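Long-range contact in single-stranded-DNA-specific exonuclease RecJ (Thermus thermophilus, PDB 2ZXR), which degrades single-stranded DNA in the 5' to 3' direction with the help of divalent metal ions: residues V222-K234 with L447-E459. Sequence-based numbering, arbitrary orientation.
Sequences VAPLWGWNRALVK and LALLEPYGEGNPE
Helix 227-239 and the loop before it, which follow the metal ligand D221 and so probably belong to the catalytic DHH core, meet a loop of the RecJ OB region, the one after helix 440-447. R230 and K234, one turn apart on the helix, reach toward the carbonyls of L449 and E451. R230 NH1 donates to L449 O at 3.3 Å with an N-H...O angle of 164°, and the acceptor lies near the guanidinium plane. The bend of R230 at chi3 (-88°) helps bring one guanidinium face over P452 CD, which stands 4.0 Å from the guanidinium plane above its centre, the two planes being tilted against each other. K234 NZ makes a weak bond to E451 O, and water 2 joins the same ammonium to L449 O. Both cationic ends also donate to L46 O. Water 1 donates to L225 O and P452 O, making a second hydrated bridge between the segments.

P452, preceded by a cis peptide, meets the aliphatic part of the helix: its CD lies 3.5 Å from K234 CG and its CG 3.7 Å from V233 CG1. At the other end, the one beside the metal site, backbones come close, P224 CA and G456 CA being 4.0 Å apart. L225 sets CD1 against G454 CA at 3.8 Å, W226 brings its ring edge to G456 O, and E455 lays CB 3.3 Å from A223 O.

Because R230 and K234 donate to main-chain carbonyls, their grip depends on the path of the 449-451 backbone rather than on its side chains, with L449 O held by both R230 NH1 and water 2.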
loop_
_atom_site.group_PDB
_atom_site.type_symbol
_atom_site.label_atom_id
_atom_site.label_comp_id
_atom_site.label_asym_id
_atom_site.label_seq_id
_atom_site.Cartn_x
_atom_site.Cartn_y
_atom_site.Cartn_z
ATOM N N VAL A 222 -3.106 -10.883 -1.844
ATOM C CA VAL A 222 -2.299 -9.671 -1.780
ATOM C C VAL A 222 -1.754 -9.304 -3.151
ATOM O O VAL A 222 -0.613 -8.900 -3.290
ATOM C CB VAL A 222 -1.128 -9.792 -0.782
ATOM C CG1 VAL A 222 -0.478 -8.401 -0.557
ATOM C CG2 VAL A 222 -1.644 -10.355 0.561
ATOM N N ALA A 223 -2.594 -9.450 -4.167
ATOM C CA ALA A 223 -2.224 -9.107 -5.515
ATOM C C ALA A 223 -2.491 -7.602 -5.685
ATOM O O ALA A 223 -3.261 -7.000 -4.928
ATOM C CB ALA A 223 -3.051 -9.905 -6.499
ATOM N N PRO A 224 -1.833 -6.982 -6.667
ATOM C CA PRO A 224 -1.972 -5.557 -6.958
ATOM C C PRO A 224 -3.407 -5.218 -7.370
ATOM O O PRO A 224 -3.966 -5.802 -8.320
ATOM C CB PRO A 224 -0.980 -5.331 -8.106
ATOM C CG PRO A 224 0.063 -6.395 -7.893
ATOM C CD PRO A 224 -0.785 -7.595 -7.506
ATOM N N LEU A 225 -3.986 -4.254 -6.662
ATOM C CA LEU A 225 -5.331 -3.835 -6.930
ATOM C C LEU A 225 -5.463 -2.727 -7.982
ATOM O O LEU A 225 -5.798 -1.590 -7.679
ATOM C CB LEU A 225 -5.988 -3.417 -5.625
ATOM C CG LEU A 225 -6.176 -4.487 -4.535
ATOM C CD1 LEU A 225 -7.202 -3.955 -3.508
ATOM C CD2 LEU A 225 -6.713 -5.812 -5.147
ATOM N N TRP A 226 -5.167 -3.061 -9.225
ATOM C CA TRP A 226 -5.337 -2.110 -10.308
ATOM C C TRP A 226 -5.909 -2.822 -11.525
ATOM O O TRP A 226 -5.938 -4.059 -11.576
ATOM C CB TRP A 226 -4.015 -1.385 -10.650
ATOM C CG TRP A 226 -2.782 -2.226 -10.851
ATOM C CD1 TRP A 226 -2.574 -3.173 -11.813
ATOM C CD2 TRP A 226 -1.557 -2.125 -10.111
ATOM N NE1 TRP A 226 -1.284 -3.672 -11.720
ATOM C CE2 TRP A 226 -0.644 -3.047 -10.683
ATOM C CE3 TRP A 226 -1.145 -1.346 -9.024
ATOM C CZ2 TRP A 226 0.662 -3.211 -10.199
ATOM C CZ3 TRP A 226 0.155 -1.508 -8.536
ATOM C CH2 TRP A 226 1.042 -2.434 -9.124
ATOM N N GLY A 227 -6.405 -2.043 -12.476
ATOM C CA GLY A 227 -6.978 -2.603 -13.675
ATOM C C GLY A 227 -8.078 -3.602 -13.366
ATOM O O GLY A 227 -8.974 -3.332 -12.559
ATOM N N TRP A 228 -7.998 -4.765 -14.012
ATOM C CA TRP A 228 -8.979 -5.828 -13.832
ATOM C C TRP A 228 -9.170 -6.197 -12.350
ATOM O O TRP A 228 -10.303 -6.366 -11.881
ATOM C CB TRP A 228 -8.551 -7.073 -14.607
ATOM C CG TRP A 228 -9.666 -8.050 -14.748
ATOM C CD1 TRP A 228 -10.654 -8.035 -15.691
ATOM C CD2 TRP A 228 -9.932 -9.171 -13.898
ATOM N NE1 TRP A 228 -11.521 -9.080 -15.483
ATOM C CE2 TRP A 228 -11.101 -9.796 -14.388
ATOM C CE3 TRP A 228 -9.291 -9.708 -12.766
ATOM C CZ2 TRP A 228 -11.652 -10.934 -13.787
ATOM C CZ3 TRP A 228 -9.832 -10.835 -12.168
ATOM C CH2 TRP A 228 -11.008 -11.442 -12.681
ATOM N N ASN A 229 -8.080 -6.335 -11.611
ATOM C CA ASN A 229 -8.240 -6.669 -10.194
ATOM C C ASN A 229 -9.038 -5.568 -9.470
ATOM O O ASN A 229 -9.863 -5.882 -8.645
ATOM C CB ASN A 229 -6.885 -6.895 -9.495
ATOM C CG ASN A 229 -6.295 -8.272 -9.762
ATOM O OD1 ASN A 229 -7.002 -9.229 -10.128
ATOM N ND2 ASN A 229 -4.997 -8.395 -9.545
ATOM N N ARG A 230 -8.812 -4.288 -9.777
ATOM C CA ARG A 230 -9.596 -3.216 -9.128
ATOM C C ARG A 230 -11.072 -3.348 -9.474
ATOM O O ARG A 230 -11.939 -3.180 -8.621
ATOM C CB ARG A 230 -9.151 -1.802 -9.565
ATOM C CG ARG A 230 -10.262 -0.700 -9.284
ATOM C CD ARG A 230 -9.913 0.783 -9.726
ATOM N NE ARG A 230 -9.235 1.339 -8.581
ATOM C CZ ARG A 230 -9.658 2.303 -7.779
ATOM N NH1 ARG A 230 -10.802 2.966 -7.949
ATOM N NH2 ARG A 230 -8.955 2.499 -6.687
ATOM N N ALA A 231 -11.366 -3.622 -10.738
ATOM C CA ALA A 231 -12.748 -3.738 -11.164
ATOM C C ALA A 231 -13.429 -4.938 -10.512
ATOM O O ALA A 231 -14.596 -4.860 -10.119
ATOM C CB ALA A 231 -12.815 -3.872 -12.686
ATOM N N LEU A 232 -12.692 -6.044 -10.395
ATOM C CA LEU A 232 -13.248 -7.258 -9.815
ATOM C C LEU A 232 -13.584 -7.038 -8.356
ATOM O O LEU A 232 -14.692 -7.391 -7.895
ATOM C CB LEU A 232 -12.269 -8.432 -9.960
ATOM C CG LEU A 232 -12.768 -9.728 -9.283
ATOM C CD1 LEU A 232 -13.923 -10.339 -10.105
ATOM C CD2 LEU A 232 -11.654 -10.697 -9.168
ATOM N N VAL A 233 -12.646 -6.434 -7.631
ATOM C CA VAL A 233 -12.849 -6.171 -6.213
ATOM C C VAL A 233 -14.017 -5.184 -5.984
ATOM O O VAL A 233 -14.840 -5.395 -5.109
ATOM C CB VAL A 233 -11.506 -5.687 -5.565
ATOM C CG1 VAL A 233 -11.740 -5.091 -4.177
ATOM C CG2 VAL A 233 -10.541 -6.915 -5.469
ATOM N N LYS A 234 -14.113 -4.134 -6.785
ATOM C CA LYS A 234 -15.219 -3.202 -6.595
ATOM C C LYS A 234 -16.547 -3.966 -6.744
ATOM O O LYS A 234 -17.440 -3.835 -5.916
ATOM C CB LYS A 234 -15.142 -2.052 -7.605
ATOM C CG LYS A 234 -13.949 -1.087 -7.366
ATOM C CD LYS A 234 -13.750 -0.114 -8.576
ATOM C CE LYS A 234 -14.522 1.182 -8.416
ATOM N NZ LYS A 234 -13.651 2.223 -7.728
ATOM N N LEU A 447 -10.400 12.027 -2.128
ATOM C CA LEU A 447 -9.519 10.854 -2.060
ATOM C C LEU A 447 -10.329 9.553 -2.029
ATOM O O LEU A 447 -9.800 8.478 -2.310
ATOM C CB LEU A 447 -8.661 10.900 -0.794
ATOM C CG LEU A 447 -7.613 12.010 -0.786
ATOM C CD1 LEU A 447 -6.903 12.065 0.561
ATOM C CD2 LEU A 447 -6.629 11.762 -1.899
ATOM N N ALA A 448 -11.608 9.669 -1.681
ATOM C CA ALA A 448 -12.507 8.533 -1.570
ATOM C C ALA A 448 -12.538 7.660 -2.808
ATOM O O ALA A 448 -12.594 6.440 -2.705
ATOM C CB ALA A 448 -13.926 9.022 -1.257
ATOM N N LEU A 449 -12.506 8.293 -3.976
ATOM C CA LEU A 449 -12.564 7.571 -5.237
ATOM C C LEU A 449 -11.403 6.604 -5.474
ATOM O O LEU A 449 -11.501 5.733 -6.325
ATOM C CB LEU A 449 -12.649 8.561 -6.405
ATOM C CG LEU A 449 -14.051 9.154 -6.605
ATOM C CD1 LEU A 449 -15.027 8.003 -6.872
ATOM C CD2 LEU A 449 -14.479 9.958 -5.362
ATOM N N LEU A 450 -10.318 6.775 -4.722
ATOM C CA LEU A 450 -9.140 5.927 -4.845
ATOM C C LEU A 450 -9.396 4.504 -4.385
ATOM O O LEU A 450 -8.655 3.579 -4.729
ATOM C CB LEU A 450 -7.988 6.502 -4.019
ATOM C CG LEU A 450 -7.084 7.497 -4.746
ATOM C CD1 LEU A 450 -6.109 8.137 -3.748
ATOM C CD2 LEU A 450 -6.341 6.758 -5.864
ATOM N N GLU A 451 -10.423 4.336 -3.572
ATOM C CA GLU A 451 -10.744 3.023 -3.061
ATOM C C GLU A 451 -11.251 2.122 -4.171
ATOM O O GLU A 451 -11.820 2.593 -5.162
ATOM C CB GLU A 451 -11.780 3.156 -1.980
ATOM C CG GLU A 451 -11.312 4.040 -0.871
ATOM C CD GLU A 451 -12.189 3.904 0.335
ATOM O OE1 GLU A 451 -11.894 3.029 1.183
ATOM O OE2 GLU A 451 -13.184 4.664 0.425
ATOM N N PRO A 452 -11.082 0.799 -4.000
ATOM C CA PRO A 452 -10.462 0.147 -2.833
ATOM C C PRO A 452 -8.936 0.225 -2.692
ATOM O O PRO A 452 -8.194 -0.022 -3.656
ATOM C CB PRO A 452 -10.934 -1.290 -2.968
ATOM C CG PRO A 452 -10.894 -1.483 -4.475
ATOM C CD PRO A 452 -11.513 -0.194 -5.001
ATOM N N TYR A 453 -8.484 0.582 -1.485
ATOM C CA TYR A 453 -7.061 0.636 -1.152
ATOM C C TYR A 453 -6.571 -0.791 -0.928
ATOM O O TYR A 453 -7.309 -1.652 -0.419
ATOM C CB TYR A 453 -6.797 1.416 0.153
ATOM C CG TYR A 453 -7.037 2.907 0.044
ATOM C CD1 TYR A 453 -6.442 3.643 -0.978
ATOM C CD2 TYR A 453 -7.880 3.567 0.939
ATOM C CE1 TYR A 453 -6.674 4.989 -1.110
ATOM C CE2 TYR A 453 -8.124 4.929 0.819
ATOM C CZ TYR A 453 -7.506 5.634 -0.213
ATOM O OH TYR A 453 -7.660 6.990 -0.326
ATOM N N GLY A 454 -5.325 -1.036 -1.293
ATOM C CA GLY A 454 -4.746 -2.359 -1.095
ATOM C C GLY A 454 -3.336 -2.420 -1.636
ATOM O O GLY A 454 -2.714 -1.380 -1.879
ATOM N N GLU A 455 -2.831 -3.635 -1.814
ATOM C CA GLU A 455 -1.505 -3.833 -2.354
ATOM C C GLU A 455 -1.290 -2.887 -3.535
ATOM O O GLU A 455 -0.231 -2.277 -3.680
ATOM C CB GLU A 455 -1.331 -5.294 -2.805
ATOM C CG GLU A 455 -0.062 -5.551 -3.612
ATOM C CD GLU A 455 1.219 -5.251 -2.821
ATOM O OE1 GLU A 455 1.147 -5.096 -1.583
ATOM O OE2 GLU A 455 2.295 -5.186 -3.449
ATOM N N GLY A 456 -2.276 -2.740 -4.395
ATOM C CA GLY A 456 -2.034 -1.809 -5.490
ATOM C C GLY A 456 -1.868 -0.303 -5.170
ATOM O O GLY A 456 -0.926 0.348 -5.609
ATOM N N ASN A 457 -2.826 0.263 -4.450
ATOM C CA ASN A 457 -2.798 1.674 -4.106
ATOM C C ASN A 457 -3.042 1.759 -2.632
ATOM O O ASN A 457 -4.169 1.543 -2.180
ATOM C CB ASN A 457 -3.917 2.474 -4.843
ATOM C CG ASN A 457 -5.198 1.730 -4.866
ATOM O OD1 ASN A 457 -6.311 2.283 -4.785
ATOM N ND2 ASN A 457 -5.058 0.426 -4.976
ATOM N N PRO A 458 -1.980 2.031 -1.853
ATOM C CA PRO A 458 -2.119 2.152 -0.404
ATOM C C PRO A 458 -2.767 3.497 -0.129
ATOM O O PRO A 458 -2.728 4.391 -0.954
ATOM C CB PRO A 458 -0.678 2.114 0.084
ATOM C CG PRO A 458 0.053 2.794 -1.004
ATOM C CD PRO A 458 -0.570 2.193 -2.255
ATOM N N GLU A 459 -3.404 3.642 1.011
ATOM C CA GLU A 459 -3.998 4.915 1.316
ATOM C C GLU A 459 -2.838 5.955 1.364
ATOM O O GLU A 459 -1.742 5.677 1.879
ATOM C CB GLU A 459 -4.706 4.797 2.656
ATOM C CG GLU A 459 -5.473 6.002 3.085
ATOM C CD GLU A 459 -6.351 5.677 4.269
ATOM O OE1 GLU A 459 -6.285 4.533 4.765
ATOM O OE2 GLU A 459 -7.097 6.557 4.697
HETATM O O HOH W 1 -7.967 -0.471 -6.336
HETATM O O HOH W 2 -13.599 4.821 -7.779
#